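Local coordinates for 5' nucleotidase family protein (Staphylococcus aureus subsp. aureus, PDB 4Q7F), which belongs to the 5'-nucleotidase family, joining a metal-binding calcineurin-like phosphoesterase domain to a C-terminal 5'-nucleotidase domain, at residues 334-339 / 362-367; 434-439 / 521-526. One frame throughout, in Å; residues are numbered along the deposited sequence. Where two conformers were deposited one is given.

Following the chain from the N terminus, the first segment of either contact to be met is 334-339. Contact 1 closes the first loop: the end of strand 359-363 and the turn after it come back against the earlier short helix 335-338, and 22 residues separate 334-339 from 362-367. Contact 2 closes a longer one; 81 residues separate 434-439 from 521-526. The loops follow in series, neither nested nor crossed, yet their centres lie 10 Å apart. Strands 359-363 and 435-438 are neighbours in one sheet, joined by Thr-362 O to Ile-436 N at 2.9 Å. A second tie, Arg-337 O to Tyr-434 OH at 2.7 Å, links helix 335-338 to the residue just before strand 435-438.

Contact 1 of 2, residues 334-339 / 362-367; sequences FEARVA and TALFDS
Arg-337 lays its guanidinium across Leu-364, and the two side chains meet at about a right angle. The firm part of the contact is here. Leu-364 CD2 sits 3.9 Å above one face of the guanidinium plane, displaced toward its rim, and the same methyl carbon reaches Ala-336 CB at 4.0 Å. At the guanidinium edge, NH2 donates to the backbone O of Leu-364 over 2.7 Å with an N-H...O angle of 155°. The acceptor lies almost in the guanidinium plane, whereas the donor stands 40° out of the carbonyl plane, so the bond suits the arginine's geometry better than the carbonyl's. The reach comes from a chain extended from CG to NE, with CG anti to the carbonyl carbon (chi1 -69°). Water 1 adds a second link, accepting from Arg-337 NE at 3.0 Å and from the backbone N of Leu-364 at 2.6 Å; its bond to NE and the NH2 bond, both in the guanidinium plane, would together restrict the group's rotation. The looser side is toward Asp-366, which is exposed. Its OD1 stays 4.3 Å from Arg-337 NH2, too far for a salt bridge, and the link runs instead through water 2, which accepts from NH1 and donates to OD1. Phe-365 starts its side chain away from 334-339, and its ring meets Tyr-384 and Phe-386 edge-to-face. The arginine thus clasps the backbone just before Phe-365, which touches the bound 3D1 and, with Phe-386, belongs to the C-terminal part of a ligand pocket lined from both family regions.

Contact 2 of 2, residues 434-439 / 521-526; sequences YDIYGG and VDFKVE
Ile-436 and Val-521 supply the closest apolar meeting of the two segments, CG2 to CG1 at 3.6 Å. The same Ile-436 methyl touches Phe-523 CE1 at 3.8 Å, so a single branch, placed anti to the backbone N, serves both partners. Val-521 also turns both of its methyls to the backbone O of Tyr-437, while the backbones come nearest at Gly-438 and Val-521, 4.6 Å between CA atoms.

Aromatic contacts lie further along. Phe-523 has CG between its backbone N and carbonyl carbon (chi1 69°); the bond from CA to CB points toward 434-439, and the ring's CE2 lies 3.8 Å from Tyr-434 OH. That hydroxyl has its polar partner in Arg-337 O. The Tyr-434 and Phe-523 side chains come from opposite directions, and the hydroxyl meets the ring obliquely. Tyr-442 meets the Phe-523 ring with planes at about 10°.

In fold terms, this is a join between two mixed sheets: strand 435-438 is outermost in one, and strand 522-526 is outermost in the other, running parallel to strand 441-445.

Polar linkage between the two backbones is carried by water 3, which donates to Tyr-437 O at 2.7 Å and accepts from Asp-522 N at 2.8 Å. Two asparagines of helix 342-355 grip the segments separately: Asn-348 ND2 bonds Ile-436 O, and Asn-345 OD1 takes Val-521 N.

Contact 1 of 2, residues 334-339 / 362-367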
loop_
_atom_site.group_PDB
_atom_site.type_symbol
_atom_site.label_atom_id
_atom_site.label_comp_id
_atom_site.label_asym_id
_atom_site.label_seq_id
_atom_site.Cartn_x
_atom_site.Cartn_y
_atom_site.Cartn_z
ATOM N N PHE A 334 9.096 3.597 17.892
ATOM C CA PHE A 334 8.201 3.282 18.985
ATOM C C PHE A 334 8.159 4.381 20.057
ATOM O O PHE A 334 7.096 4.645 20.614
ATOM C CB PHE A 334 8.557 1.948 19.604
ATOM C CG PHE A 334 7.697 1.573 20.771
ATOM C CD1 PHE A 334 6.459 1.007 20.574
ATOM C CD2 PHE A 334 8.148 1.767 22.075
ATOM C CE1 PHE A 334 5.671 0.633 21.649
ATOM C CE2 PHE A 334 7.369 1.393 23.158
ATOM C CZ PHE A 334 6.122 0.830 22.940
ATOM N N GLU A 335 9.303 5.012 20.329
ATOM C CA GLU A 335 9.367 6.083 21.321
ATOM C C GLU A 335 8.471 7.255 20.929
ATOM O O GLU A 335 7.899 7.919 21.788
ATOM C CB GLU A 335 10.812 6.562 21.521
ATOM C CG GLU A 335 11.693 5.543 22.233
ATOM C CD GLU A 335 13.087 6.060 22.523
ATOM O OE1 GLU A 335 13.592 6.903 21.751
ATOM O OE2 GLU A 335 13.681 5.609 23.524
ATOM N N ALA A 336 8.337 7.473 19.623
ATOM C CA ALA A 336 7.540 8.544 19.089
ATOM C C ALA A 336 6.083 8.105 18.907
ATOM O O ALA A 336 5.295 8.832 18.314
ATOM C CB ALA A 336 8.137 9.032 17.779
ATOM N N ARG A 337 5.734 6.908 19.394
ATOM C CA ARG A 337 4.356 6.423 19.378
ATOM C C ARG A 337 3.802 6.287 20.812
ATOM O O ARG A 337 2.619 6.581 21.044
ATOM C CB ARG A 337 4.211 5.115 18.587
ATOM C CG ARG A 337 4.416 5.299 17.087
ATOM C CD ARG A 337 4.012 4.058 16.305
ATOM N NE ARG A 337 4.213 4.234 14.866
ATOM C CZ ARG A 337 5.217 3.731 14.149
ATOM N NH1 ARG A 337 6.158 2.956 14.693
ATOM N NH2 ARG A 337 5.266 3.991 12.858
ATOM N N VAL A 338 4.636 5.844 21.760
ATOM C CA VAL A 338 4.215 5.729 23.186
ATOM C C VAL A 338 4.109 7.038 23.927
ATOM O O VAL A 338 3.551 7.086 25.032
ATOM C CB VAL A 338 5.171 4.903 24.097
ATOM C CG1 VAL A 338 4.652 3.506 24.381
ATOM C CG2 VAL A 338 6.619 4.978 23.636
ATOM N N ALA A 339 4.692 8.087 23.378
ATOM C CA ALA A 339 4.669 9.373 24.055
ATOM C C ALA A 339 4.869 10.478 23.039
ATOM O O ALA A 339 5.292 10.217 21.884
ATOM C CB ALA A 339 5.771 9.426 25.124
ATOM N N THR A 362 -2.540 12.242 13.096
ATOM C CA THR A 362 -1.744 11.654 12.002
ATOM C C THR A 362 -1.033 10.409 12.481
ATOM O O THR A 362 -0.722 10.259 13.670
ATOM C CB THR A 362 -0.727 12.622 11.407
ATOM O OG1 THR A 362 -0.126 12.029 10.237
ATOM C CG2 THR A 362 0.327 12.998 12.427
ATOM N N ALA A 363 -0.809 9.493 11.550
ATOM C CA ALA A 363 -0.063 8.293 11.844
ATOM C C ALA A 363 1.401 8.667 11.696
ATOM O O ALA A 363 1.717 9.726 11.140
ATOM C CB ALA A 363 -0.430 7.184 10.870
ATOM N N LEU A 364 2.282 7.865 12.284
ATOM C CA LEU A 364 3.712 8.019 12.052
ATOM C C LEU A 364 4.007 6.930 11.004
ATOM O O LEU A 364 3.921 5.719 11.290
ATOM C CB LEU A 364 4.532 7.785 13.311
ATOM C CG LEU A 364 6.041 7.950 13.102
ATOM C CD1 LEU A 364 6.388 9.402 12.808
ATOM C CD2 LEU A 364 6.783 7.453 14.323
ATOM N N PHE A 365 4.314 7.348 9.791
ATOM C CA PHE A 365 4.572 6.380 8.712
ATOM C C PHE A 365 5.938 5.644 8.849
ATOM O O PHE A 365 6.868 6.126 9.490
ATOM C CB PHE A 365 4.339 7.034 7.340
ATOM C CG PHE A 365 2.932 7.565 7.167
ATOM C CD1 PHE A 365 1.853 6.688 7.062
ATOM C CD2 PHE A 365 2.679 8.931 7.115
ATOM C CE1 PHE A 365 0.556 7.162 6.906
ATOM C CE2 PHE A 365 1.374 9.411 6.970
ATOM C CZ PHE A 365 0.314 8.527 6.866
ATOM N N ASP A 366 6.034 4.464 8.255
ATOM C CA ASP A 366 7.239 3.630 8.409
ATOM C C ASP A 366 8.556 4.288 8.040
ATOM O O ASP A 366 9.566 4.042 8.673
ATOM C CB ASP A 366 7.043 2.295 7.697
ATOM C CG ASP A 366 6.040 1.415 8.424
ATOM O OD1 ASP A 366 6.175 1.272 9.664
ATOM O OD2 ASP A 366 5.123 0.881 7.776
ATOM N N SER A 367 8.525 5.158 7.045
ATOM C CA SER A 367 9.726 5.879 6.613
ATOM C C SER A 367 9.925 7.238 7.346
ATOM O O SER A 367 10.844 8.014 7.015
ATOM C CB SER A 367 9.612 6.116 5.113
ATOM O OG SER A 367 8.368 6.761 4.810
HETATM O O HOH W 1 1.891 5.557 13.515
HETATM O O HOH W 2 7.820 1.927 12.317
#

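Contact 2 of 2, residues 434-439 / 521-526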
loop_
_atom_site.group_PDB
_atom_site.type_symbol
_atom_site.label_atom_id
_atom_site.label_comp_id
_atom_site.label_asym_id
_atom_site.label_seq_id
_atom_site.Cartn_x
_atom_site.Cartn_y
_atom_site.Cartn_z
ATOM N N TYR A 434 -1.888 3.429 13.561
ATOM C CA TYR A 434 -1.858 4.049 14.875
ATOM C C TYR A 434 -1.798 5.557 14.710
ATOM O O TYR A 434 -0.915 6.071 14.037
ATOM C CB TYR A 434 -0.641 3.602 15.679
ATOM C CG TYR A 434 -0.505 4.354 17.007
ATOM C CD1 TYR A 434 -1.403 4.154 18.034
ATOM C CD2 TYR A 434 0.547 5.235 17.220
ATOM C CE1 TYR A 434 -1.278 4.837 19.223
ATOM C CE2 TYR A 434 0.698 5.906 18.412
ATOM C CZ TYR A 434 -0.218 5.713 19.411
ATOM O OH TYR A 434 -0.022 6.375 20.604
ATOM N N ASP A 435 -2.686 6.278 15.373
ATOM C CA ASP A 435 -2.690 7.743 15.241
ATOM C C ASP A 435 -2.314 8.402 16.518
ATOM O O ASP A 435 -2.641 7.909 17.630
ATOM C CB ASP A 435 -4.058 8.277 14.785
ATOM C CG ASP A 435 -4.355 8.014 13.316
ATOM O OD1 ASP A 435 -3.413 7.895 12.514
ATOM O OD2 ASP A 435 -5.559 7.988 12.938
ATOM N N ILE A 436 -1.597 9.514 16.349
ATOM C CA ILE A 436 -1.235 10.394 17.442
ATOM C C ILE A 436 -2.121 11.630 17.295
ATOM O O ILE A 436 -2.190 12.235 16.224
ATOM C CB ILE A 436 0.252 10.819 17.421
ATOM C CG1 ILE A 436 1.187 9.610 17.541
ATOM C CG2 ILE A 436 0.525 11.810 18.538
ATOM C CD1 ILE A 436 1.526 8.921 16.237
ATOM N N TYR A 437 -2.792 12.017 18.380
ATOM C CA TYR A 437 -3.739 13.125 18.339
ATOM C C TYR A 437 -3.225 14.408 18.960
ATOM O O TYR A 437 -2.464 14.398 19.919
ATOM C CB TYR A 437 -5.044 12.728 19.065
ATOM C CG TYR A 437 -5.724 11.519 18.466
ATOM C CD1 TYR A 437 -5.265 10.235 18.734
ATOM C CD2 TYR A 437 -6.866 11.660 17.670
ATOM C CE1 TYR A 437 -5.887 9.119 18.191
ATOM C CE2 TYR A 437 -7.482 10.556 17.110
ATOM C CZ TYR A 437 -6.989 9.296 17.373
ATOM O OH TYR A 437 -7.619 8.229 16.843
ATOM N N GLY A 438 -3.670 15.515 18.397
ATOM C CA GLY A 438 -3.334 16.848 18.897
ATOM C C GLY A 438 -4.590 17.639 19.223
ATOM O O GLY A 438 -5.647 17.499 18.564
ATOM N N GLY A 439 -4.492 18.486 20.245
ATOM C CA GLY A 439 -5.613 19.295 20.630
ATOM C C GLY A 439 -6.412 18.637 21.721
ATOM O O GLY A 439 -7.243 19.287 22.339
ATOM N N VAL A 521 0.336 18.104 21.484
ATOM C CA VAL A 521 0.323 16.651 21.725
ATOM C C VAL A 521 0.733 16.461 23.169
ATOM O O VAL A 521 1.822 16.866 23.588
ATOM C CB VAL A 521 1.242 15.876 20.767
ATOM C CG1 VAL A 521 1.170 14.376 21.041
ATOM C CG2 VAL A 521 0.844 16.138 19.329
ATOM N N ASP A 522 -0.170 15.864 23.928
ATOM C CA ASP A 522 0.030 15.671 25.324
ATOM C C ASP A 522 -0.773 14.438 25.723
ATOM O O ASP A 522 -1.991 14.507 25.880
ATOM C CB ASP A 522 -0.470 16.923 26.031
ATOM C CG ASP A 522 -0.352 16.842 27.530
ATOM O OD1 ASP A 522 0.236 15.880 28.031
ATOM O OD2 ASP A 522 -0.853 17.758 28.191
ATOM N N PHE A 523 -0.090 13.304 25.845
ATOM C CA PHE A 523 -0.743 12.043 26.185
ATOM C C PHE A 523 0.239 11.129 26.886
ATOM O O PHE A 523 1.433 11.392 26.898
ATOM C CB PHE A 523 -1.305 11.349 24.938
ATOM C CG PHE A 523 -0.257 10.816 23.997
ATOM C CD1 PHE A 523 0.389 11.652 23.098
ATOM C CD2 PHE A 523 0.069 9.457 23.996
ATOM C CE1 PHE A 523 1.349 11.149 22.221
ATOM C CE2 PHE A 523 1.027 8.946 23.130
ATOM C CZ PHE A 523 1.670 9.793 22.245
ATOM N N LYS A 524 -0.278 10.051 27.448
ATOM C CA LYS A 524 0.520 9.110 28.202
ATOM C C LYS A 524 0.031 7.739 27.910
ATOM O O LYS A 524 -1.180 7.532 27.766
ATOM C CB LYS A 524 0.305 9.311 29.714
ATOM C CG LYS A 524 0.474 10.720 30.192
ATOM C CD LYS A 524 0.095 10.831 31.662
ATOM C CE LYS A 524 -0.033 12.272 32.065
ATOM N NZ LYS A 524 -0.484 12.374 33.489
ATOM N N VAL A 525 0.961 6.790 27.853
ATOM C CA VAL A 525 0.622 5.392 27.619
ATOM C C VAL A 525 1.299 4.583 28.681
ATOM O O VAL A 525 2.484 4.732 28.901
ATOM C CB VAL A 525 1.084 4.916 26.245
ATOM C CG1 VAL A 525 0.676 3.462 26.029
ATOM C CG2 VAL A 525 0.467 5.805 25.198
ATOM N N GLU A 526 0.532 3.756 29.363
ATOM C CA GLU A 526 1.066 2.959 30.429
ATOM C C GLU A 526 0.128 1.799 30.616
ATOM O O GLU A 526 -0.869 1.707 29.906
ATOM C CB GLU A 526 1.136 3.806 31.685
ATOM C CG GLU A 526 -0.220 4.230 32.221
ATOM C CD GLU A 526 -0.094 5.180 33.384
ATOM O OE1 GLU A 526 -0.280 4.726 34.538
ATOM O OE2 GLU A 526 0.250 6.360 33.146
HETATM O O HOH W 3 -2.274 14.602 22.609
#